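Local coordinates for protein hemoglobin subunit beta (Mustelus griseus, PDB 1GCV) that carries oxygen on its haem iron from the gills to the peripheral tissues, as the beta chain of an alpha2-beta2 heterotetramer, at residues L28-M31 with F32-P36; K13-G17 with T18-T22. One frame throughout, in Å; residues are numbered along the deposited sequence.

Contact 1. Residues L28-M31 with F32-P36; sequences LDRM and FKVYP
The ring of Phe32 lies with one face over the carbonyl oxygen of Leu28, one turn earlier in helix 20-34, the B helix of the globin fold. That oxygen sits 3.3 Å above the ring plane, displaced toward the rim, and it also accepts the N-H of Phe32, so backbone and ring of one residue meet the same atom. Leu28 CD2 comes alongside Phe32 CZ at 4.1 Å. From an oblique direction the methyl of Met31 reaches the same ring, its CE 3.5 Å from Phe32 CE1. The thioether starts out extended, CG anti to the backbone N, and the turn at its last torsion (chi3 71°) swings the methyl back to the phenyl group. Thr38 and Phe42, in the chain just after helix 20-34, and Ser50 of helix 50-66 also meet this ring. Were Phe32 shortened to an alanine, the Met31 methyl and the Leu28 branch would probably lose their shared partner, and a gap would open next to the side chains that reach the haem and His53. The other flat group, Tyr35, has Val34 CG1 over one face near the rim, and Met31 CG approaches its CD2 at 4.2 Å, the two side chains crossing at about a right angle. Arg30 turns elsewhere: its guanidinium group forms a salt bridge with Glu103 and hydrogen bonds to Phe116 O and His121 ND1 of a neighbouring hemoglobin chain. The final helical turn is completed by Tyr35 N, which bonds to Met31 O. Val34 N meets Arg30 O at 2.9 Å in a nearly straight bond (168°).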
loop_
_atom_site.group_PDB
_atom_site.type_symbol
_atom_site.label_atom_id
_atom_site.label_comp_id
_atom_site.label_asym_id
_atom_site.label_seq_id
_atom_site.Cartn_x
_atom_site.Cartn_y
_atom_site.Cartn_z
ATOM N N LEU B 28 -6.203 20.017 5.807
ATOM C CA LEU B 28 -5.849 20.297 4.420
ATOM C C LEU B 28 -4.458 20.918 4.371
ATOM O O LEU B 28 -3.615 20.512 3.574
ATOM C CB LEU B 28 -6.873 21.248 3.792
ATOM C CG LEU B 28 -8.082 20.553 3.165
ATOM C CD1 LEU B 28 -9.186 21.561 2.953
ATOM C CD2 LEU B 28 -7.692 19.906 1.846
ATOM N N ASP B 29 -4.223 21.903 5.231
ATOM C CA ASP B 29 -2.929 22.572 5.295
ATOM C C ASP B 29 -1.828 21.578 5.688
ATOM O O ASP B 29 -0.706 21.638 5.177
ATOM C CB ASP B 29 -2.981 23.726 6.304
ATOM C CG ASP B 29 -3.718 24.950 5.765
ATOM O OD1 ASP B 29 -3.783 25.139 4.526
ATOM O OD2 ASP B 29 -4.238 25.731 6.588
ATOM N N ARG B 30 -2.151 20.669 6.604
ATOM C CA ARG B 30 -1.198 19.658 7.041
ATOM C C ARG B 30 -0.856 18.792 5.837
ATOM O O ARG B 30 0.306 18.493 5.583
ATOM C CB ARG B 30 -1.815 18.789 8.141
ATOM C CG ARG B 30 -0.884 17.725 8.692
ATOM C CD ARG B 30 -1.496 17.036 9.902
ATOM N NE ARG B 30 -1.704 17.963 11.009
ATOM C CZ ARG B 30 -0.791 18.244 11.932
ATOM N NH1 ARG B 30 0.401 17.668 11.887
ATOM N NH2 ARG B 30 -1.070 19.108 12.897
ATOM N N MET B 31 -1.887 18.409 5.088
ATOM C CA MET B 31 -1.724 17.568 3.910
ATOM C C MET B 31 -0.825 18.190 2.843
ATOM O O MET B 31 0.002 17.496 2.248
ATOM C CB MET B 31 -3.091 17.244 3.299
ATOM C CG MET B 31 -3.022 16.291 2.118
ATOM S SD MET B 31 -4.610 16.050 1.312
ATOM C CE MET B 31 -4.829 17.631 0.535
ATOM N N PHE B 32 -0.989 19.489 2.601
ATOM C CA PHE B 32 -0.189 20.197 1.602
ATOM C C PHE B 32 1.283 20.258 1.984
ATOM O O PHE B 32 2.144 20.394 1.121
ATOM C CB PHE B 32 -0.714 21.626 1.401
ATOM C CG PHE B 32 -2.096 21.690 0.805
ATOM C CD1 PHE B 32 -2.519 20.741 -0.121
ATOM C CD2 PHE B 32 -2.984 22.694 1.185
ATOM C CE1 PHE B 32 -3.800 20.784 -0.658
ATOM C CE2 PHE B 32 -4.269 22.746 0.654
ATOM C CZ PHE B 32 -4.677 21.787 -0.269
ATOM N N LYS B 33 1.570 20.160 3.276
ATOM C CA LYS B 33 2.944 20.205 3.751
ATOM C C LYS B 33 3.612 18.824 3.846
ATOM O O LYS B 33 4.759 18.660 3.438
ATOM C CB LYS B 33 2.993 20.899 5.115
ATOM C CG LYS B 33 4.385 20.988 5.718
ATOM C CD LYS B 33 5.293 21.920 4.924
ATOM C CE LYS B 33 4.670 23.302 4.756
ATOM N NZ LYS B 33 5.252 24.312 5.692
ATOM N N VAL B 34 2.898 17.832 4.376
ATOM C CA VAL B 34 3.459 16.487 4.527
ATOM C C VAL B 34 3.457 15.698 3.218
ATOM O O VAL B 34 4.365 14.904 2.970
ATOM C CB VAL B 34 2.696 15.669 5.619
ATOM C CG1 VAL B 34 3.391 14.334 5.859
ATOM C CG2 VAL B 34 2.636 16.461 6.923
ATOM N N TYR B 35 2.435 15.919 2.392
ATOM C CA TYR B 35 2.301 15.248 1.094
ATOM C C TYR B 35 2.150 16.344 0.034
ATOM O O TYR B 35 1.074 16.520 -0.539
ATOM C CB TYR B 35 1.057 14.339 1.084
ATOM C CG TYR B 35 0.957 13.417 2.280
ATOM C CD1 TYR B 35 1.890 12.402 2.480
ATOM C CD2 TYR B 35 -0.047 13.587 3.237
ATOM C CE1 TYR B 35 1.833 11.580 3.611
ATOM C CE2 TYR B 35 -0.114 12.773 4.369
ATOM C CZ TYR B 35 0.832 11.773 4.550
ATOM O OH TYR B 35 0.788 10.975 5.673
ATOM N N PRO B 36 3.252 17.063 -0.271
ATOM C CA PRO B 36 3.312 18.166 -1.241
ATOM C C PRO B 36 2.686 17.956 -2.617
ATOM O O PRO B 36 2.160 18.893 -3.211
ATOM C CB PRO B 36 4.805 18.483 -1.336
ATOM C CG PRO B 36 5.380 17.992 -0.065
ATOM C CD PRO B 36 4.584 16.776 0.300
#

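Contact 2. Residues K13-G17 with T18-T22; sequences KTFQG and TDMKT
The corner between helix 5-17 and helix 20-34, the A-B turn of the globin fold, is where Phe15 and Met20 meet, in a Met-aromatic contact across the bend. Met20 lays its chain over one face of the phenyl ring: CG stands 4.0 Å from the centroid of the Phe15 ring, a CH-pi contact 17° off the normal and displaced toward the rim. SD of Met20 lies more nearly above the centre but farther off, 5.0 Å from the centroid of Phe15. The methionine reaches this place by folding, with CG anti to its carbonyl carbon (chi1 -74°) and further bends at the next two torsions, and its methyl CE ends 4.1 Å from Phe15 CZ. Around the ring, Val58, Leu61, Gln62 and Val65 of helix 50-66 and Trp120 of helix 114-132 add their side chains, so that Phe15 joins the end of helix 5-17 to helices 50-66 and 114-132.

Beside this pair, Thr14 and Thr18 run side by side. The methyl CG2 of Thr14 faces Thr18 OG1 at 3.8 Å, and it also touches the Met20 sulfur, which links the two halves of the contact. The hydroxyl of Thr14 is instead hydrogen-bonded to Glu10 O, a turn back in its own helix. Asp19 takes the N-cap position of helix 20-34 and centres an inverse gamma turn. Just before it, Thr18, the first residue to leave helical geometry, still closes the last turn of helix 5-17: its N donates to Thr14 O over 2.9 Å, a bent bond of 132°. The side chain of Thr18 follows its backbone onto the same acceptor, bringing CB to 3.1 Å from Thr14 O.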
loop_
_atom_site.group_PDB
_atom_site.type_symbol
_atom_site.label_atom_id
_atom_site.label_comp_id
_atom_site.label_asym_id
_atom_site.label_seq_id
_atom_site.Cartn_x
_atom_site.Cartn_y
_atom_site.Cartn_z
ATOM N N LYS B 13 -22.070 12.614 17.009
ATOM C CA LYS B 13 -21.847 13.556 18.096
ATOM C C LYS B 13 -20.674 14.495 17.822
ATOM O O LYS B 13 -20.761 15.692 18.091
ATOM C CB LYS B 13 -21.608 12.808 19.408
ATOM C CG LYS B 13 -22.711 13.015 20.441
ATOM C CD LYS B 13 -23.994 12.280 20.047
ATOM C CE LYS B 13 -24.946 13.178 19.260
ATOM N NZ LYS B 13 -25.874 12.401 18.383
ATOM N N THR B 14 -19.579 13.956 17.291
ATOM C CA THR B 14 -18.400 14.772 16.993
ATOM C C THR B 14 -18.717 15.832 15.948
ATOM O O THR B 14 -18.213 16.954 16.013
ATOM C CB THR B 14 -17.231 13.911 16.470
ATOM O OG1 THR B 14 -16.857 12.961 17.473
ATOM C CG2 THR B 14 -16.019 14.786 16.141
ATOM N N PHE B 15 -19.555 15.479 14.986
ATOM C CA PHE B 15 -19.916 16.414 13.938
ATOM C C PHE B 15 -20.861 17.505 14.407
ATOM O O PHE B 15 -20.952 18.564 13.786
ATOM C CB PHE B 15 -20.546 15.668 12.772
ATOM C CG PHE B 15 -19.597 15.418 11.661
ATOM C CD1 PHE B 15 -18.858 14.246 11.622
ATOM C CD2 PHE B 15 -19.397 16.379 10.681
ATOM C CE1 PHE B 15 -17.927 14.039 10.625
ATOM C CE2 PHE B 15 -18.472 16.182 9.682
ATOM C CZ PHE B 15 -17.733 15.010 9.651
ATOM N N GLN B 16 -21.561 17.249 15.504
ATOM C CA GLN B 16 -22.508 18.215 16.035
ATOM C C GLN B 16 -21.918 19.046 17.176
ATOM O O GLN B 16 -22.421 20.125 17.480
ATOM C CB GLN B 16 -23.776 17.485 16.501
ATOM C CG GLN B 16 -24.291 17.898 17.872
ATOM C CD GLN B 16 -24.825 16.729 18.675
ATOM O OE1 GLN B 16 -24.466 16.547 19.842
ATOM N NE2 GLN B 16 -25.686 15.927 18.054
ATOM N N GLY B 17 -20.844 18.555 17.792
ATOM C CA GLY B 17 -20.234 19.268 18.907
ATOM C C GLY B 17 -18.793 19.726 18.744
ATOM O O GLY B 17 -18.242 20.375 19.638
ATOM N N THR B 18 -18.174 19.384 17.619
ATOM C CA THR B 18 -16.796 19.788 17.351
ATOM C C THR B 18 -16.808 20.668 16.102
ATOM O O THR B 18 -17.646 20.491 15.216
ATOM C CB THR B 18 -15.859 18.550 17.115
ATOM O OG1 THR B 18 -15.626 17.878 18.360
ATOM C CG2 THR B 18 -14.507 18.978 16.543
ATOM N N ASP B 19 -15.894 21.632 16.050
ATOM C CA ASP B 19 -15.786 22.526 14.904
ATOM C C ASP B 19 -14.991 21.802 13.813
ATOM O O ASP B 19 -13.791 22.040 13.636
ATOM C CB ASP B 19 -15.070 23.811 15.320
ATOM C CG ASP B 19 -14.978 24.824 14.195
ATOM O OD1 ASP B 19 -15.738 24.709 13.205
ATOM O OD2 ASP B 19 -14.137 25.740 14.308
ATOM N N MET B 20 -15.672 20.917 13.089
ATOM C CA MET B 20 -15.047 20.130 12.035
ATOM C C MET B 20 -14.520 20.978 10.889
ATOM O O MET B 20 -13.617 20.548 10.165
ATOM C CB MET B 20 -16.031 19.081 11.508
ATOM C CG MET B 20 -16.256 17.913 12.471
ATOM S SD MET B 20 -14.727 17.127 13.069
ATOM C CE MET B 20 -14.367 16.024 11.707
ATOM N N LYS B 21 -15.073 22.177 10.724
ATOM C CA LYS B 21 -14.619 23.072 9.664
ATOM C C LYS B 21 -13.158 23.456 9.938
ATOM O O LYS B 21 -12.316 23.433 9.038
ATOM C CB LYS B 21 -15.502 24.331 9.603
ATOM C CG LYS B 21 -15.641 24.954 8.205
ATOM C CD LYS B 21 -15.646 26.486 8.255
ATOM C CE LYS B 21 -16.256 27.087 6.992
ATOM N NZ LYS B 21 -15.594 28.357 6.572
ATOM N N THR B 22 -12.859 23.793 11.187
ATOM C CA THR B 22 -11.507 24.170 11.562
ATOM C C THR B 22 -10.600 22.958 11.498
ATOM O O THR B 22 -9.468 23.047 11.029
ATOM C CB THR B 22 -11.465 24.754 12.983
ATOM O OG1 THR B 22 -12.074 26.047 12.974
ATOM C CG2 THR B 22 -10.030 24.893 13.471
#

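In the fold
From the N terminus, helix 5-17 runs into contact 2, where its end meets the start of helix 20-34 across a tight corner. The chain then follows that second helix to contact 1, at its far end, where it passes into the stretch leading to helix 50-66. The two contacts are therefore in series, neither nested nor crossed, and each is formed by continuous chain, closing no long loop. The centres of contact 1 and contact 2 lie about 21 Å apart. One helix serves both: contact 2 joins its beginning to the end of helix 5-17, whose side chains in turn lie on helices 50-66 and 114-132, while contact 1 ties its end to the haem pocket, to helix 93-108 and to neighbouring chains of the tetramer.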